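Local structure of N-acetylneuraminate lyase (Peptoclostridium difficile NAP08, 4WOQ) at residues S148-T153 against F176-F181. The protein is an enzyme of the lyase type with a TIM-barrel fold, belonging to the dihydrodipicolinate synthetase family. Residues are numbered along the deposited sequence; the frame is centred on the assembly and turned at random.
Sequences SIPFLT and FTAADF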
loop_
_atom_site.group_PDB
_atom_site.type_symbol
_atom_site.label_atom_id
_atom_site.label_comp_id
_atom_site.label_asym_id
_atom_site.label_seq_id
_atom_site.Cartn_x
_atom_site.Cartn_y
_atom_site.Cartn_z
ATOM N N SER A 148 -13.459 12.095 -7.822
ATOM C CA SER A 148 -12.744 11.209 -6.903
ATOM C C SER A 148 -12.129 10.013 -7.633
ATOM O O SER A 148 -12.831 9.072 -8.003
ATOM C CB SER A 148 -13.695 10.711 -5.810
ATOM O OG SER A 148 -13.037 9.797 -4.952
ATOM N N ILE A 149 -10.813 10.052 -7.828
ATOM C CA ILE A 149 -10.098 8.980 -8.523
ATOM C C ILE A 149 -8.892 8.518 -7.689
ATOM O O ILE A 149 -7.736 8.775 -8.032
ATOM C CB ILE A 149 -9.638 9.459 -9.928
ATOM C CG1 ILE A 149 -8.885 8.341 -10.651
ATOM C CG2 ILE A 149 -8.787 10.718 -9.800
ATOM C CD1 ILE A 149 -8.502 8.687 -12.083
ATOM N N PRO A 150 -9.164 7.814 -6.577
ATOM C CA PRO A 150 -8.190 7.275 -5.621
ATOM C C PRO A 150 -6.927 6.570 -6.125
ATOM O O PRO A 150 -5.861 6.746 -5.538
ATOM C CB PRO A 150 -9.045 6.360 -4.752
ATOM C CG PRO A 150 -10.335 7.099 -4.696
ATOM C CD PRO A 150 -10.536 7.491 -6.143
ATOM N N PHE A 151 -7.015 5.786 -7.196
ATOM C CA PHE A 151 -5.819 5.080 -7.647
ATOM C C PHE A 151 -4.746 5.967 -8.282
ATOM O O PHE A 151 -3.602 5.540 -8.442
ATOM C CB PHE A 151 -6.184 3.898 -8.568
ATOM C CG PHE A 151 -6.124 4.205 -10.038
ATOM C CD1 PHE A 151 -7.209 4.784 -10.692
ATOM C CD2 PHE A 151 -4.988 3.880 -10.780
ATOM C CE1 PHE A 151 -7.167 5.030 -12.071
ATOM C CE2 PHE A 151 -4.934 4.122 -12.153
ATOM C CZ PHE A 151 -6.027 4.698 -12.801
ATOM N N LEU A 152 -5.107 7.201 -8.626
ATOM C CA LEU A 152 -4.143 8.135 -9.210
ATOM C C LEU A 152 -3.716 9.194 -8.195
ATOM O O LEU A 152 -2.526 9.470 -8.040
ATOM C CB LEU A 152 -4.722 8.822 -10.456
ATOM C CG LEU A 152 -4.840 7.996 -11.742
ATOM C CD1 LEU A 152 -5.216 8.913 -12.899
ATOM C CD2 LEU A 152 -3.517 7.296 -12.037
ATOM N N THR A 153 -4.689 9.780 -7.502
ATOM C CA THR A 153 -4.411 10.813 -6.507
ATOM C C THR A 153 -4.014 10.217 -5.161
ATOM O O THR A 153 -3.239 10.813 -4.415
ATOM C CB THR A 153 -5.638 11.723 -6.283
ATOM O OG1 THR A 153 -6.713 10.950 -5.729
ATOM C CG2 THR A 153 -6.084 12.351 -7.600
ATOM N N PHE A 176 -17.447 8.946 -9.152
ATOM C CA PHE A 176 -16.889 7.876 -8.335
ATOM C C PHE A 176 -16.044 6.891 -9.148
ATOM O O PHE A 176 -16.568 5.927 -9.704
ATOM C CB PHE A 176 -18.063 7.160 -7.656
ATOM C CG PHE A 176 -17.674 6.260 -6.527
ATOM C CD1 PHE A 176 -17.196 4.973 -6.772
ATOM C CD2 PHE A 176 -17.824 6.683 -5.208
ATOM C CE1 PHE A 176 -16.877 4.114 -5.718
ATOM C CE2 PHE A 176 -17.507 5.832 -4.144
ATOM C CZ PHE A 176 -17.035 4.546 -4.402
ATOM N N THR A 177 -14.737 7.131 -9.209
ATOM C CA THR A 177 -13.836 6.259 -9.957
ATOM C C THR A 177 -13.047 5.348 -9.016
ATOM O O THR A 177 -11.816 5.307 -9.065
ATOM C CB THR A 177 -12.838 7.080 -10.814
ATOM O OG1 THR A 177 -13.562 7.984 -11.658
ATOM C CG2 THR A 177 -11.997 6.160 -11.699
ATOM N N ALA A 178 -13.767 4.618 -8.165
ATOM C CA ALA A 178 -13.154 3.710 -7.200
ATOM C C ALA A 178 -13.895 2.379 -7.159
ATOM O O ALA A 178 -15.115 2.331 -7.299
ATOM C CB ALA A 178 -13.157 4.342 -5.817
ATOM N N ALA A 179 -13.151 1.299 -6.952
ATOM C CA ALA A 179 -13.730 -0.038 -6.905
ATOM C C ALA A 179 -14.488 -0.346 -5.614
ATOM O O ALA A 179 -14.860 -1.496 -5.378
ATOM C CB ALA A 179 -12.634 -1.075 -7.113
ATOM N N ASP A 180 -14.724 0.664 -4.781
ATOM C CA ASP A 180 -15.429 0.437 -3.518
ATOM C C ASP A 180 -16.940 0.512 -3.700
ATOM O O ASP A 180 -17.537 1.575 -3.528
ATOM C CB ASP A 180 -15.002 1.476 -2.474
ATOM C CG ASP A 180 -15.399 1.082 -1.060
ATOM O OD1 ASP A 180 -16.464 0.451 -0.883
ATOM O OD2 ASP A 180 -14.646 1.415 -0.121
ATOM N N PHE A 181 -17.565 -0.611 -4.034
ATOM C CA PHE A 181 -19.008 -0.599 -4.233
ATOM C C PHE A 181 -19.797 -0.513 -2.928
ATOM O O PHE A 181 -20.990 -0.205 -2.932
ATOM C CB PHE A 181 -19.442 -1.806 -5.063
ATOM C CG PHE A 181 -19.104 -1.683 -6.527
ATOM C CD1 PHE A 181 -17.784 -1.706 -6.955
ATOM C CD2 PHE A 181 -20.107 -1.520 -7.476
ATOM C CE1 PHE A 181 -17.468 -1.567 -8.314
ATOM C CE2 PHE A 181 -19.803 -1.380 -8.834
ATOM C CZ PHE A 181 -18.486 -1.404 -9.253
#
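At the C-terminal ends of two neighbouring parallel strands of the TIM barrel, 144-148 and 171-176, Ser148 pairs with Phe176 in the last bridge before the two strands end. One backbone bond closes it: Thr177 N donates to Ser148 O at 3.0 Å, with an N-H...O angle of 153°. Ser148 also bonds to Lys175, and Phe176 to Phe197 on the next strand, which places the pair within the continuous sheet. Just past the bridge the contact becomes apolar. The side chains of Ile149 and Thr177 run alongside each other in the same direction, with Ile149 CG1 3.9 Å from Thr177 CG2. With Thr177 OG1 beside its backbone N (chi1 -55°), CG2 stands anti to that N and is the branch facing Ile149 CG1. Pro150 opens helix 150-153, and its ring atoms CG and CD both lie 4.1 Å from Ala178 CB. Ile149, the N-cap residue, accepts at its O from Leu152 N and Thr153 N, which arrive from opposite faces of the carbonyl plane. Tyr121 of a second subunit packs on Ile149. Polar linkage between the segments thus rests on a single main-chain bond, while methyl, methylene and proline-ring contacts continue the join beyond the strand ends.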